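Local coordinates for protein fructuronate-tagaturonate epimerase UxaE from Cohnella laeviribosi in complex with 1 glycerol (Cohnella laeviribosi, PDB 6IL9) that probably interconverts fructuronate and tagaturonate by epimerisation, with a zinc-bearing TIM barrel as its framework, at residues A[155-163]-A[176-185]; A[87-98]-A[111-122]. One frame throughout, in Å; residues are numbered along the deposited sequence.

Contact 1 (A[155-163]-A[176-185]); sequences YGADGDHLK and FTMLTLDCSE. With ZN (zinc ion), chain C.
Ala-157 to Leu-162 and Met-178 to Asp-182 are parallel neighbours in the eight-stranded TIM barrel, the two strands of a beta-alpha-beta unit whose crossover is helix 165-173. The backbone ladder begins at Ala-157 O, which accepts from both Thr-177 N and Met-178 N; beside it, Thr-177 OG1 takes Ala-157 N in a nearly straight bond (3.1 Å, 169°). The ladder continues through Gly-159 and ends with Asp-182 N on Leu-162 O. Between Gly-159 and Leu-162 the register slips by one residue, a beta bulge; the chain turns a corner at His-161.

Leu-162 CD1 meets Leu-179 CD2 at 3.7 Å on the face where Gly-159 has no side chain; a CB there would crowd both leucines. Phe-176 CD2 packs 3.6 Å from Ala-157 CB, a methyl small enough to admit the ring.

The other face is mainly polar, though Met-178 CG packs on Asp-158 OD1 there. Thr-180 OG1 donates to the syn lone pair of Asp-158 OD1 (2.8 Å), and Lys-366 forms a salt bridge with OD2 of the same carboxylate. His-161 NE2 binds zinc at 2.4 Å, completing a site with Asp-273, His-343 and a water. Asp-182 OD2 accepts from His-161 ND1, a second-shell bond fixing the ring's rotation. Replacing this aspartate by alanine is likely to leave ND1 without its acceptor and the imidazole freer to turn. With CG anti to N (chi1 -170°), Asp-182 holds OD2 2.7 Å from His-161 ND1, which arrives from above the carboxylate plane, while OD1 accepts from Ser-184 N, closing an Asx turn, and also from Ser-184 OG.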
loop_
_atom_site.group_PDB
_atom_site.type_symbol
_atom_site.label_atom_id
_atom_site.label_comp_id
_atom_site.label_asym_id
_atom_site.label_seq_id
_atom_site.Cartn_x
_atom_site.Cartn_y
_atom_site.Cartn_z
ATOM N N TYR A 155 6.326 -12.729 -0.455
ATOM C CA TYR A 155 5.788 -11.377 -0.400
ATOM C C TYR A 155 4.691 -11.241 -1.445
ATOM O O TYR A 155 4.654 -11.977 -2.434
ATOM C CB TYR A 155 6.877 -10.308 -0.635
ATOM C CG TYR A 155 7.318 -10.221 -2.078
ATOM C CD1 TYR A 155 8.317 -11.055 -2.565
ATOM C CD2 TYR A 155 6.743 -9.300 -2.952
ATOM C CE1 TYR A 155 8.711 -10.988 -3.892
ATOM C CE2 TYR A 155 7.123 -9.234 -4.268
ATOM C CZ TYR A 155 8.109 -10.081 -4.731
ATOM O OH TYR A 155 8.482 -9.999 -6.051
ATOM N N GLY A 156 3.802 -10.278 -1.214
ATOM C CA GLY A 156 2.707 -10.012 -2.124
ATOM C C GLY A 156 2.837 -8.718 -2.904
ATOM O O GLY A 156 3.639 -7.846 -2.560
ATOM N N ALA A 157 2.033 -8.578 -3.955
ATOM C CA ALA A 157 2.013 -7.386 -4.799
ATOM C C ALA A 157 0.568 -6.980 -5.038
ATOM O O ALA A 157 -0.218 -7.772 -5.572
ATOM C CB ALA A 157 2.723 -7.642 -6.138
ATOM N N ASP A 158 0.227 -5.746 -4.657
ATOM C CA ASP A 158 -1.140 -5.239 -4.626
ATOM C C ASP A 158 -1.310 -4.160 -5.690
ATOM O O ASP A 158 -0.595 -3.150 -5.679
ATOM C CB ASP A 158 -1.445 -4.686 -3.227
ATOM C CG ASP A 158 -2.826 -4.061 -3.091
ATOM O OD1 ASP A 158 -3.729 -4.283 -3.932
ATOM O OD2 ASP A 158 -3.004 -3.344 -2.079
ATOM N N GLY A 159 -2.239 -4.388 -6.614
ATOM C CA GLY A 159 -2.684 -3.342 -7.508
ATOM C C GLY A 159 -3.719 -2.521 -6.772
ATOM O O GLY A 159 -4.892 -2.890 -6.716
ATOM N N ASP A 160 -3.279 -1.421 -6.177
ATOM C CA ASP A 160 -4.067 -0.703 -5.192
ATOM C C ASP A 160 -4.989 0.295 -5.876
ATOM O O ASP A 160 -4.606 0.929 -6.861
ATOM C CB ASP A 160 -3.123 0.010 -4.220
ATOM C CG ASP A 160 -3.846 0.694 -3.087
ATOM O OD1 ASP A 160 -4.973 0.278 -2.745
ATOM O OD2 ASP A 160 -3.282 1.666 -2.543
ATOM N N HIS A 161 -6.215 0.416 -5.359
ATOM C CA HIS A 161 -7.168 1.435 -5.807
ATOM C C HIS A 161 -7.418 1.385 -7.309
ATOM O O HIS A 161 -7.445 2.421 -7.981
ATOM C CB HIS A 161 -6.692 2.834 -5.432
ATOM C CG HIS A 161 -7.168 3.291 -4.099
ATOM N ND1 HIS A 161 -8.493 3.566 -3.841
ATOM C CD2 HIS A 161 -6.495 3.539 -2.953
ATOM C CE1 HIS A 161 -8.620 3.945 -2.584
ATOM N NE2 HIS A 161 -7.420 3.953 -2.028
ATOM N N LEU A 162 -7.620 0.178 -7.834
ATOM C CA LEU A 162 -7.942 0.023 -9.250
ATOM C C LEU A 162 -9.414 0.330 -9.507
ATOM O O LEU A 162 -10.298 -0.070 -8.742
ATOM C CB LEU A 162 -7.623 -1.392 -9.726
ATOM C CG LEU A 162 -6.223 -1.969 -9.484
ATOM C CD1 LEU A 162 -6.191 -3.421 -9.913
ATOM C CD2 LEU A 162 -5.150 -1.177 -10.204
ATOM N N LYS A 163 -9.673 1.040 -10.606
ATOM C CA LYS A 163 -11.010 1.468 -11.002
ATOM C C LYS A 163 -11.350 1.077 -12.430
ATOM O O LYS A 163 -12.506 0.761 -12.717
ATOM C CB LYS A 163 -11.150 3.005 -10.867
ATOM C CG LYS A 163 -11.020 3.540 -9.446
ATOM C CD LYS A 163 -11.137 5.068 -9.419
ATOM C CE LYS A 163 -10.398 5.662 -8.215
ATOM N NZ LYS A 163 -9.558 6.849 -8.570
ATOM N N PHE A 176 0.593 -9.241 -10.465
ATOM C CA PHE A 176 0.107 -8.840 -9.151
ATOM C C PHE A 176 -0.753 -9.944 -8.556
ATOM O O PHE A 176 -1.466 -10.657 -9.271
ATOM C CB PHE A 176 -0.658 -7.525 -9.241
ATOM C CG PHE A 176 0.250 -6.336 -9.337
ATOM C CD1 PHE A 176 0.829 -5.998 -10.547
ATOM C CD2 PHE A 176 0.581 -5.602 -8.212
ATOM C CE1 PHE A 176 1.705 -4.923 -10.648
ATOM C CE2 PHE A 176 1.442 -4.513 -8.298
ATOM C CZ PHE A 176 2.021 -4.179 -9.514
ATOM N N THR A 177 -0.641 -10.111 -7.239
ATOM C CA THR A 177 -1.289 -11.208 -6.535
ATOM C C THR A 177 -2.437 -10.735 -5.666
ATOM O O THR A 177 -3.215 -11.563 -5.178
ATOM C CB THR A 177 -0.268 -11.961 -5.677
ATOM O OG1 THR A 177 0.429 -11.035 -4.827
ATOM C CG2 THR A 177 0.731 -12.662 -6.570
ATOM N N MET A 178 -2.558 -9.432 -5.474
ATOM C CA MET A 178 -3.640 -8.811 -4.736
ATOM C C MET A 178 -4.220 -7.736 -5.634
ATOM O O MET A 178 -3.467 -6.972 -6.241
ATOM C CB MET A 178 -3.114 -8.222 -3.419
ATOM C CG MET A 178 -4.132 -7.478 -2.586
ATOM S SD MET A 178 -3.514 -7.099 -0.916
ATOM C CE MET A 178 -4.927 -6.161 -0.332
ATOM N N LEU A 179 -5.540 -7.706 -5.772
ATOM C CA LEU A 179 -6.203 -6.705 -6.602
ATOM C C LEU A 179 -7.214 -5.956 -5.750
ATOM O O LEU A 179 -8.153 -6.559 -5.228
ATOM C CB LEU A 179 -6.889 -7.349 -7.813
ATOM C CG LEU A 179 -6.010 -7.727 -8.999
ATOM C CD1 LEU A 179 -6.839 -7.799 -10.274
ATOM C CD2 LEU A 179 -4.880 -6.746 -9.169
ATOM N N THR A 180 -7.018 -4.645 -5.607
ATOM C CA THR A 180 -7.900 -3.795 -4.820
ATOM C C THR A 180 -8.869 -3.083 -5.751
ATOM O O THR A 180 -8.448 -2.266 -6.573
ATOM C CB THR A 180 -7.089 -2.768 -4.024
ATOM O OG1 THR A 180 -6.245 -3.465 -3.096
ATOM C CG2 THR A 180 -7.999 -1.806 -3.271
ATOM N N LEU A 181 -10.154 -3.379 -5.614
ATOM C CA LEU A 181 -11.188 -2.769 -6.450
ATOM C C LEU A 181 -11.787 -1.577 -5.717
ATOM O O LEU A 181 -12.532 -1.741 -4.741
ATOM C CB LEU A 181 -12.281 -3.774 -6.814
ATOM C CG LEU A 181 -13.296 -3.225 -7.830
ATOM C CD1 LEU A 181 -12.587 -2.960 -9.143
ATOM C CD2 LEU A 181 -14.448 -4.209 -8.032
ATOM N N ASP A 182 -11.477 -0.382 -6.204
ATOM C CA ASP A 182 -12.077 0.848 -5.712
ATOM C C ASP A 182 -13.488 0.959 -6.272
ATOM O O ASP A 182 -13.667 1.117 -7.487
ATOM C CB ASP A 182 -11.201 2.027 -6.132
ATOM C CG ASP A 182 -11.593 3.331 -5.465
ATOM O OD1 ASP A 182 -12.776 3.496 -5.088
ATOM O OD2 ASP A 182 -10.696 4.198 -5.315
ATOM N N CYS A 183 -14.491 0.879 -5.389
ATOM C CA CYS A 183 -15.897 0.961 -5.774
ATOM C C CYS A 183 -16.528 2.288 -5.364
ATOM O O CYS A 183 -17.756 2.400 -5.316
ATOM C CB CYS A 183 -16.679 -0.210 -5.176
ATOM S SG CYS A 183 -16.045 -1.813 -5.709
ATOM N N SER A 184 -15.702 3.298 -5.070
ATOM C CA SER A 184 -16.223 4.572 -4.586
ATOM C C SER A 184 -17.058 5.288 -5.640
ATOM O O SER A 184 -18.029 5.972 -5.299
ATOM C CB SER A 184 -15.070 5.467 -4.120
ATOM O OG SER A 184 -14.263 5.884 -5.213
ATOM N N GLU A 185 -16.710 5.146 -6.920
ATOM C CA GLU A 185 -17.446 5.864 -7.956
ATOM C C GLU A 185 -18.830 5.276 -8.208
ATOM O O GLU A 185 -19.694 5.965 -8.769
ATOM C CB GLU A 185 -16.638 5.883 -9.253
ATOM C CG GLU A 185 -15.328 6.640 -9.118
ATOM C CD GLU A 185 -14.825 7.195 -10.432
ATOM O OE1 GLU A 185 -13.719 7.777 -10.432
ATOM O OE2 GLU A 185 -15.528 7.049 -11.459
HETATM ZN ZN ZN C . -8.045 3.401 0.191
HETATM O O HOH W 1 -6.546 5.030 0.817
#

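Contact 2 (A[87-98]-A[111-122])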
loop_
_atom_site.group_PDB
_atom_site.type_symbol
_atom_site.label_atom_id
_atom_site.label_comp_id
_atom_site.label_asym_id
_atom_site.label_seq_id
_atom_site.Cartn_x
_atom_site.Cartn_y
_atom_site.Cartn_z
ATOM N N PHE A 87 -1.763 -14.838 -0.553
ATOM C CA PHE A 87 -1.680 -15.378 0.800
ATOM C C PHE A 87 -2.975 -15.985 1.318
ATOM O O PHE A 87 -2.935 -16.700 2.328
ATOM C CB PHE A 87 -1.218 -14.290 1.781
ATOM C CG PHE A 87 0.221 -13.931 1.605
ATOM C CD1 PHE A 87 1.208 -14.837 1.955
ATOM C CD2 PHE A 87 0.583 -12.726 1.027
ATOM C CE1 PHE A 87 2.553 -14.530 1.761
ATOM C CE2 PHE A 87 1.917 -12.415 0.822
ATOM C CZ PHE A 87 2.895 -13.307 1.194
ATOM N N GLY A 88 -4.104 -15.731 0.683
ATOM C CA GLY A 88 -5.369 -16.168 1.254
ATOM C C GLY A 88 -5.733 -15.311 2.458
ATOM O O GLY A 88 -5.050 -14.353 2.805
ATOM N N LYS A 89 -6.831 -15.680 3.119
ATOM C CA LYS A 89 -7.474 -14.757 4.049
ATOM C C LYS A 89 -7.338 -15.150 5.521
ATOM O O LYS A 89 -7.996 -14.533 6.370
ATOM C CB LYS A 89 -8.952 -14.588 3.669
ATOM C CG LYS A 89 -9.746 -15.880 3.611
ATOM C CD LYS A 89 -11.090 -15.688 2.901
ATOM C CE LYS A 89 -10.961 -15.968 1.425
ATOM N NZ LYS A 89 -12.271 -15.831 0.728
ATOM N N GLN A 90 -6.484 -16.117 5.865
ATOM C CA GLN A 90 -6.384 -16.607 7.240
ATOM C C GLN A 90 -5.060 -16.269 7.917
ATOM O O GLN A 90 -4.499 -17.082 8.655
ATOM C CB GLN A 90 -6.604 -18.114 7.289
ATOM C CG GLN A 90 -8.042 -18.478 7.438
ATOM C CD GLN A 90 -8.681 -17.810 8.631
ATOM O OE1 GLN A 90 -8.148 -17.823 9.754
ATOM N NE2 GLN A 90 -9.825 -17.201 8.391
ATOM N N SER A 91 -4.555 -15.061 7.704
ATOM C CA SER A 91 -3.297 -14.650 8.309
ATOM C C SER A 91 -3.282 -13.131 8.360
ATOM O O SER A 91 -4.213 -12.466 7.895
ATOM C CB SER A 91 -2.096 -15.186 7.523
ATOM O OG SER A 91 -2.153 -14.731 6.179
ATOM N N ALA A 92 -2.220 -12.585 8.940
ATOM C CA ALA A 92 -2.028 -11.141 8.981
ATOM C C ALA A 92 -1.188 -10.681 7.793
ATOM O O ALA A 92 -0.225 -11.345 7.408
ATOM C CB ALA A 92 -1.342 -10.736 10.284
ATOM N N THR A 93 -1.567 -9.544 7.204
ATOM C CA THR A 93 -0.804 -8.948 6.113
ATOM C C THR A 93 -0.659 -7.452 6.362
ATOM O O THR A 93 -1.530 -6.812 6.963
ATOM C CB THR A 93 -1.469 -9.192 4.719
ATOM O OG1 THR A 93 -2.861 -8.836 4.769
ATOM C CG2 THR A 93 -1.349 -10.676 4.278
ATOM N N ILE A 94 0.461 -6.890 5.919
ATOM C CA ILE A 94 0.641 -5.445 5.985
ATOM C C ILE A 94 1.043 -4.956 4.604
ATOM O O ILE A 94 1.923 -5.546 3.964
ATOM C CB ILE A 94 1.668 -5.022 7.053
ATOM C CG1 ILE A 94 1.802 -3.498 7.033
ATOM C CG2 ILE A 94 3.020 -5.727 6.856
ATOM C CD1 ILE A 94 2.377 -2.891 8.303
ATOM N N GLY A 95 0.380 -3.900 4.137
ATOM C CA GLY A 95 0.729 -3.296 2.865
ATOM C C GLY A 95 1.829 -2.283 3.094
ATOM O O GLY A 95 1.684 -1.379 3.922
ATOM N N LEU A 96 2.946 -2.448 2.406
ATOM C CA LEU A 96 4.132 -1.629 2.632
ATOM C C LEU A 96 4.433 -0.865 1.341
ATOM O O LEU A 96 5.405 -1.159 0.628
ATOM C CB LEU A 96 5.300 -2.516 3.099
ATOM C CG LEU A 96 5.066 -3.100 4.508
ATOM C CD1 LEU A 96 6.030 -4.250 4.831
ATOM C CD2 LEU A 96 5.122 -2.000 5.594
ATOM N N GLY A 97 3.588 0.122 1.052
ATOM C CA GLY A 97 3.737 0.898 -0.168
ATOM C C GLY A 97 5.011 1.727 -0.168
ATOM O O GLY A 97 5.421 2.289 0.851
ATOM N N ASP A 98 5.622 1.819 -1.339
ATOM C CA ASP A 98 6.920 2.468 -1.492
ATOM C C ASP A 98 6.851 3.355 -2.732
ATOM O O ASP A 98 6.939 2.863 -3.861
ATOM C CB ASP A 98 8.019 1.422 -1.601
ATOM C CG ASP A 98 9.398 2.033 -1.701
ATOM O OD1 ASP A 98 9.529 3.280 -1.601
ATOM O OD2 ASP A 98 10.350 1.256 -1.889
ATOM N N VAL A 111 9.658 -6.986 8.919
ATOM C CA VAL A 111 8.761 -8.127 9.075
ATOM C C VAL A 111 9.504 -9.432 9.327
ATOM O O VAL A 111 8.870 -10.416 9.732
ATOM C CB VAL A 111 7.826 -8.309 7.861
ATOM C CG1 VAL A 111 6.918 -7.084 7.699
ATOM C CG2 VAL A 111 8.615 -8.600 6.577
ATOM N N ARG A 112 10.812 -9.480 9.077
ATOM C CA ARG A 112 11.600 -10.672 9.384
ATOM C C ARG A 112 11.409 -11.063 10.846
ATOM O O ARG A 112 11.529 -10.229 11.745
ATOM C CB ARG A 112 13.082 -10.402 9.078
ATOM C CG ARG A 112 14.046 -11.518 9.469
ATOM C CD ARG A 112 15.495 -11.006 9.434
ATOM N NE ARG A 112 15.903 -10.609 8.090
ATOM C CZ ARG A 112 16.660 -9.554 7.800
ATOM N NH1 ARG A 112 17.114 -8.747 8.757
ATOM N NH2 ARG A 112 16.964 -9.301 6.538
ATOM N N GLY A 113 11.043 -12.324 11.074
ATOM C CA GLY A 113 10.864 -12.795 12.433
ATOM C C GLY A 113 9.552 -12.418 13.085
ATOM O O GLY A 113 9.402 -12.613 14.297
ATOM N N ARG A 114 8.599 -11.886 12.327
ATOM C CA ARG A 114 7.280 -11.538 12.831
ATOM C C ARG A 114 6.219 -12.314 12.061
ATOM O O ARG A 114 6.402 -12.651 10.887
ATOM C CB ARG A 114 7.026 -10.018 12.698
ATOM C CG ARG A 114 8.262 -9.234 13.034
ATOM C CD ARG A 114 7.968 -7.915 13.645
ATOM N NE ARG A 114 6.983 -7.940 14.720
ATOM C CZ ARG A 114 6.821 -6.928 15.565
ATOM N NH1 ARG A 114 7.604 -5.862 15.450
ATOM N NH2 ARG A 114 5.876 -6.974 16.508
ATOM N N ALA A 115 5.101 -12.596 12.731
ATOM C CA ALA A 115 4.047 -13.417 12.133
ATOM C C ALA A 115 3.120 -12.523 11.310
ATOM O O ALA A 115 1.968 -12.266 11.657
ATOM C CB ALA A 115 3.279 -14.181 13.204
ATOM N N ILE A 116 3.664 -12.026 10.203
ATOM C CA ILE A 116 2.886 -11.207 9.277
ATOM C C ILE A 116 3.536 -11.324 7.910
ATOM O O ILE A 116 4.758 -11.462 7.801
ATOM C CB ILE A 116 2.787 -9.736 9.754
ATOM C CG1 ILE A 116 1.749 -8.970 8.918
ATOM C CG2 ILE A 116 4.155 -9.063 9.717
ATOM C CD1 ILE A 116 1.280 -7.655 9.565
ATOM N N HIS A 117 2.706 -11.318 6.868
ATOM C CA HIS A 117 3.193 -11.430 5.498
ATOM C C HIS A 117 3.221 -10.059 4.864
ATOM O O HIS A 117 2.228 -9.326 4.962
ATOM C CB HIS A 117 2.291 -12.345 4.673
ATOM C CG HIS A 117 2.182 -13.730 5.216
ATOM N ND1 HIS A 117 3.244 -14.607 5.221
ATOM C CD2 HIS A 117 1.136 -14.396 5.762
ATOM C CE1 HIS A 117 2.861 -15.751 5.760
ATOM N NE2 HIS A 117 1.585 -15.651 6.092
ATOM N N PRO A 118 4.318 -9.688 4.199
ATOM C CA PRO A 118 4.409 -8.343 3.615
ATOM C C PRO A 118 3.859 -8.246 2.207
ATOM O O PRO A 118 4.203 -9.057 1.344
ATOM C CB PRO A 118 5.918 -8.065 3.626
ATOM C CG PRO A 118 6.534 -9.448 3.413
ATOM C CD PRO A 118 5.582 -10.440 4.090
ATOM N N ILE A 119 3.005 -7.257 1.961
ATOM C CA ILE A 119 2.654 -6.858 0.603
ATOM C C ILE A 119 3.657 -5.762 0.254
ATOM O O ILE A 119 3.434 -4.578 0.507
ATOM C CB ILE A 119 1.201 -6.398 0.496
ATOM C CG1 ILE A 119 0.267 -7.409 1.183
ATOM C CG2 ILE A 119 0.817 -6.206 -0.978
ATOM C CD1 ILE A 119 0.355 -8.851 0.653
ATOM N N LEU A 120 4.802 -6.177 -0.297
ATOM C CA LEU A 120 5.935 -5.260 -0.442
ATOM C C LEU A 120 5.804 -4.363 -1.654
ATOM O O LEU A 120 6.434 -3.299 -1.700
ATOM C CB LEU A 120 7.244 -6.034 -0.570
ATOM C CG LEU A 120 7.904 -6.625 0.647
ATOM C CD1 LEU A 120 9.123 -7.369 0.137
ATOM C CD2 LEU A 120 8.328 -5.513 1.598
ATOM N N ALA A 121 5.055 -4.800 -2.661
ATOM C CA ALA A 121 4.798 -4.033 -3.870
ATOM C C ALA A 121 3.363 -3.546 -3.786
ATOM O O ALA A 121 2.426 -4.337 -3.921
ATOM C CB ALA A 121 5.023 -4.888 -5.118
ATOM N N GLN A 122 3.182 -2.255 -3.552
ATOM C CA GLN A 122 1.830 -1.718 -3.424
ATOM C C GLN A 122 1.879 -0.250 -3.801
ATOM O O GLN A 122 2.497 0.535 -3.084
ATOM C CB GLN A 122 1.308 -1.896 -1.999
ATOM C CG GLN A 122 0.017 -1.138 -1.735
ATOM C CD GLN A 122 -0.069 -0.632 -0.313
ATOM O OE1 GLN A 122 -0.285 -1.405 0.613
ATOM N NE2 GLN A 122 0.105 0.671 -0.131
HETATM O O HOH W 2 -0.173 -14.196 10.350
#
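His-117 N to Ala-92 O, Ile-94 N to His-117 O, Ile-119 N to Ile-94 O and Leu-96 N to Ile-119 O form a parallel ladder between strands whose axes approach to 4.8 Å and diverge by 21°.

The imidazole of His-117 lies against one face of the Phe-87 phenyl as an offset stack, centroids 4.4 Å apart and planes 14° from parallel. The offset places His-117 CB over the middle of the phenyl, 3.6 Å from its centroid, a CH-pi contact nearly along the ring normal. His-117 CG is turned beside its backbone N (chi1 -59°), which swings the imidazole outward from that point toward the CD1-CE1 side of the phenyl. At the imidazole's edge Ser-91 OG comes within 3.3 Å of CD2, where a small residue fits. Ile-119 CD1 meets the edge of the phenyl, 3.9 Å from Phe-87 CE2.

These strands open the TIM barrel: strand 93-96, helix 104-111 and strand 117-124 make its first beta-alpha-beta unit, a parallel crossover. Pro-118 suits its place because its ring nitrogen, having no hydrogen to give, is not needed by this ladder.

On the face turned to the surrounding helices, branched and apolar residues interlock. The CD1 end of Ile-116 reaches 3.7 Å from Ile-94 CB, and Leu-484 of helix 469-487 touches both isoleucines. Leu-96 CD1 sits between Pro-118 CB and Val-111 CG1, 4.1 Å from the latter, so the end of helix 104-111 packs on strand 93-96.

Towards the strand ends Gln-122 folds its amide, whose main polar partner is Thr-367 of the neighbouring strand 363-367, over two glycines. A side chain on Gly-95 or Gly-97 would collide with it, and Gln-122 OE1 lies just 3.1 Å from Gly-95 CA.

How the contacts relate
From the N terminus, the chain passes through the antiparallel sheet before entering the barrel at contact 2, where 111-122 returns beside 87-98 and closes the loop made by helix 104-111. Helix 125-131 and helix 135-149 follow, and contact 1 then closes a second, equally short loop round helix 165-173. The two loops are in series, neither nested nor crossed, yet they share a sheet because strand 117-124 borders strand 156-162. Two probable backbone hydrogen bonds sew that seam, Gly-156 N to Pro-118 O and Asp-158 N to Ala-121 O. With that seam, the two contacts join the barrel's first four strands into one continuous parallel sector.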